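Local coordinates for START domain-containing protein 10 (Homo sapiens, PDB 6SER) that transfers phosphatidylcholine and phosphatidylethanolamine between membranes, preferring species with a palmitoyl or stearoyl chain at sn-1 and an unsaturated chain at sn-2, at residues A[83-88]-A[234-238]. Sequence-based numbering, arbitrary orientation.
Sequences YDVLHD and KPWLH
The last turn of helix 79-87 meets the turn 234-238; the backbones come nearest at H87 and W236, CA atoms 6.6 Å apart. W236 lies against the helix with one indole face on H87: H87 CB sits 3.5 Å from the centroid of the five-membered ring, and in return W236 CB sits over the face of the H87 imidazole, 3.4 Å from the centroid of that ring. The two ring planes lie 5° from parallel, offset so far that each CB, rather than the other ring, fills the face. With CG between backbone N and carbonyl carbon (chi1 51°), the indole turns its N-H to D84: W236 NE1 donates to D84 OD1 (2.8 Å, 174°), the oxygen in the indole plane, the donor above the carboxylate plane. K234 passes the other indole face at CB, and its extended chain brings NZ to D84 OD2 (2.8 Å, a salt bridge). L237 CD2 meets the Y83 ring edge at CE2 (4.0 Å), and a water links Y83 OH to W236 O. D88 OD1 lies 3.5 Å from W236 CH2 and bonds Y222 OH, while D88 OD2 caps the next helix at Y91 N. In this START (helix-grip) fold, the loop after the long C-terminal helix 197-227 thus folds back onto helix 79-87.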
loop_
_atom_site.group_PDB
_atom_site.type_symbol
_atom_site.label_atom_id
_atom_site.label_comp_id
_atom_site.label_asym_id
_atom_site.label_seq_id
_atom_site.Cartn_x
_atom_site.Cartn_y
_atom_site.Cartn_z
ATOM N N TYR A 83 -0.920 -11.399 5.042
ATOM C CA TYR A 83 0.109 -10.520 5.595
ATOM C C TYR A 83 1.462 -10.765 4.930
ATOM O O TYR A 83 2.150 -9.817 4.532
ATOM C CB TYR A 83 0.191 -10.728 7.110
ATOM C CG TYR A 83 1.063 -9.749 7.882
ATOM C CD1 TYR A 83 0.815 -8.373 7.849
ATOM C CD2 TYR A 83 2.109 -10.204 8.679
ATOM C CE1 TYR A 83 1.602 -7.479 8.573
ATOM C CE2 TYR A 83 2.896 -9.319 9.414
ATOM C CZ TYR A 83 2.642 -7.963 9.356
ATOM O OH TYR A 83 3.435 -7.085 10.072
ATOM N N ASP A 84 1.858 -12.039 4.797
ATOM C CA ASP A 84 3.110 -12.372 4.116
ATOM C C ASP A 84 3.136 -11.812 2.703
ATOM O O ASP A 84 4.166 -11.290 2.245
ATOM C CB ASP A 84 3.305 -13.892 4.062
ATOM C CG ASP A 84 3.648 -14.493 5.413
ATOM O OD1 ASP A 84 4.033 -13.738 6.339
ATOM O OD2 ASP A 84 3.543 -15.729 5.536
ATOM N N VAL A 85 2.011 -11.918 1.993
ATOM C CA VAL A 85 1.967 -11.516 0.591
ATOM C C VAL A 85 2.130 -10.007 0.462
ATOM O O VAL A 85 2.857 -9.518 -0.411
ATOM C CB VAL A 85 0.657 -12.012 -0.041
ATOM C CG1 VAL A 85 0.476 -11.436 -1.440
ATOM C CG2 VAL A 85 0.647 -13.530 -0.053
ATOM N N LEU A 86 1.469 -9.247 1.336
ATOM C CA LEU A 86 1.662 -7.803 1.324
ATOM C C LEU A 86 3.100 -7.425 1.659
ATOM O O LEU A 86 3.618 -6.446 1.114
ATOM C CB LEU A 86 0.695 -7.133 2.299
ATOM C CG LEU A 86 -0.772 -7.168 1.852
ATOM C CD1 LEU A 86 -1.688 -6.479 2.861
ATOM C CD2 LEU A 86 -0.904 -6.542 0.487
ATOM N N HIS A 87 3.765 -8.192 2.523
ATOM C CA HIS A 87 5.120 -7.846 2.937
ATOM C C HIS A 87 6.179 -8.280 1.928
ATOM O O HIS A 87 7.236 -7.647 1.847
ATOM C CB HIS A 87 5.435 -8.478 4.297
ATOM C CG HIS A 87 5.187 -7.570 5.464
ATOM N ND1 HIS A 87 5.922 -6.426 5.685
ATOM C CD2 HIS A 87 4.311 -7.658 6.498
ATOM C CE1 HIS A 87 5.502 -5.839 6.795
ATOM N NE2 HIS A 87 4.521 -6.566 7.304
ATOM N N ASP A 88 5.924 -9.340 1.153
ATOM C CA ASP A 88 6.968 -10.019 0.381
ATOM C C ASP A 88 7.288 -9.235 -0.883
ATOM O O ASP A 88 6.701 -9.465 -1.942
ATOM C CB ASP A 88 6.531 -11.440 0.038
ATOM C CG ASP A 88 7.692 -12.316 -0.414
ATOM O OD1 ASP A 88 7.782 -13.467 0.048
ATOM O OD2 ASP A 88 8.514 -11.846 -1.232
ATOM N N LYS A 234 11.673 -14.667 6.240
ATOM C CA LYS A 234 10.553 -13.732 6.323
ATOM C C LYS A 234 10.955 -12.646 7.302
ATOM O O LYS A 234 10.549 -12.658 8.473
ATOM C CB LYS A 234 9.270 -14.438 6.773
ATOM C CG LYS A 234 8.760 -15.490 5.809
ATOM C CD LYS A 234 7.444 -16.078 6.289
ATOM C CE LYS A 234 6.906 -17.083 5.295
ATOM N NZ LYS A 234 5.604 -17.663 5.739
ATOM N N PRO A 235 11.784 -11.695 6.866
ATOM C CA PRO A 235 12.246 -10.640 7.783
ATOM C C PRO A 235 11.140 -9.771 8.344
ATOM O O PRO A 235 11.376 -9.106 9.359
ATOM C CB PRO A 235 13.211 -9.814 6.918
ATOM C CG PRO A 235 12.823 -10.116 5.496
ATOM C CD PRO A 235 12.399 -11.569 5.531
ATOM N N TRP A 236 9.957 -9.724 7.716
ATOM C CA TRP A 236 8.857 -8.958 8.303
ATOM C C TRP A 236 8.333 -9.608 9.576
ATOM O O TRP A 236 7.744 -8.922 10.421
ATOM C CB TRP A 236 7.722 -8.779 7.293
ATOM C CG TRP A 236 7.261 -10.050 6.632
ATOM C CD1 TRP A 236 6.199 -10.836 7.006
ATOM C CD2 TRP A 236 7.821 -10.665 5.463
ATOM N NE1 TRP A 236 6.073 -11.903 6.146
ATOM C CE2 TRP A 236 7.057 -11.823 5.193
ATOM C CE3 TRP A 236 8.900 -10.359 4.628
ATOM C CZ2 TRP A 236 7.330 -12.662 4.116
ATOM C CZ3 TRP A 236 9.177 -11.203 3.563
ATOM C CH2 TRP A 236 8.394 -12.339 3.318
ATOM N N LEU A 237 8.534 -10.919 9.727
ATOM C CA LEU A 237 8.214 -11.622 10.965
ATOM C C LEU A 237 9.409 -11.715 11.904
ATOM O O LEU A 237 9.225 -11.770 13.123
ATOM C CB LEU A 237 7.711 -13.039 10.656
ATOM C CG LEU A 237 6.530 -13.148 9.696
ATOM C CD1 LEU A 237 6.094 -14.603 9.507
ATOM C CD2 LEU A 237 5.376 -12.290 10.210
ATOM N N HIS A 238 10.631 -11.732 11.365
ATOM C CA HIS A 238 11.851 -11.898 12.157
ATOM C C HIS A 238 12.801 -10.771 11.791
ATOM O O HIS A 238 13.588 -10.888 10.842
ATOM C CB HIS A 238 12.479 -13.267 11.914
ATOM C CG HIS A 238 11.507 -14.395 12.045
ATOM N ND1 HIS A 238 11.000 -14.797 13.260
ATOM C CD2 HIS A 238 10.923 -15.183 11.111
ATOM C CE1 HIS A 238 10.156 -15.797 13.072
ATOM N NE2 HIS A 238 10.094 -16.052 11.777
HETATM O O HOH W 1 5.439 -8.223 11.537
#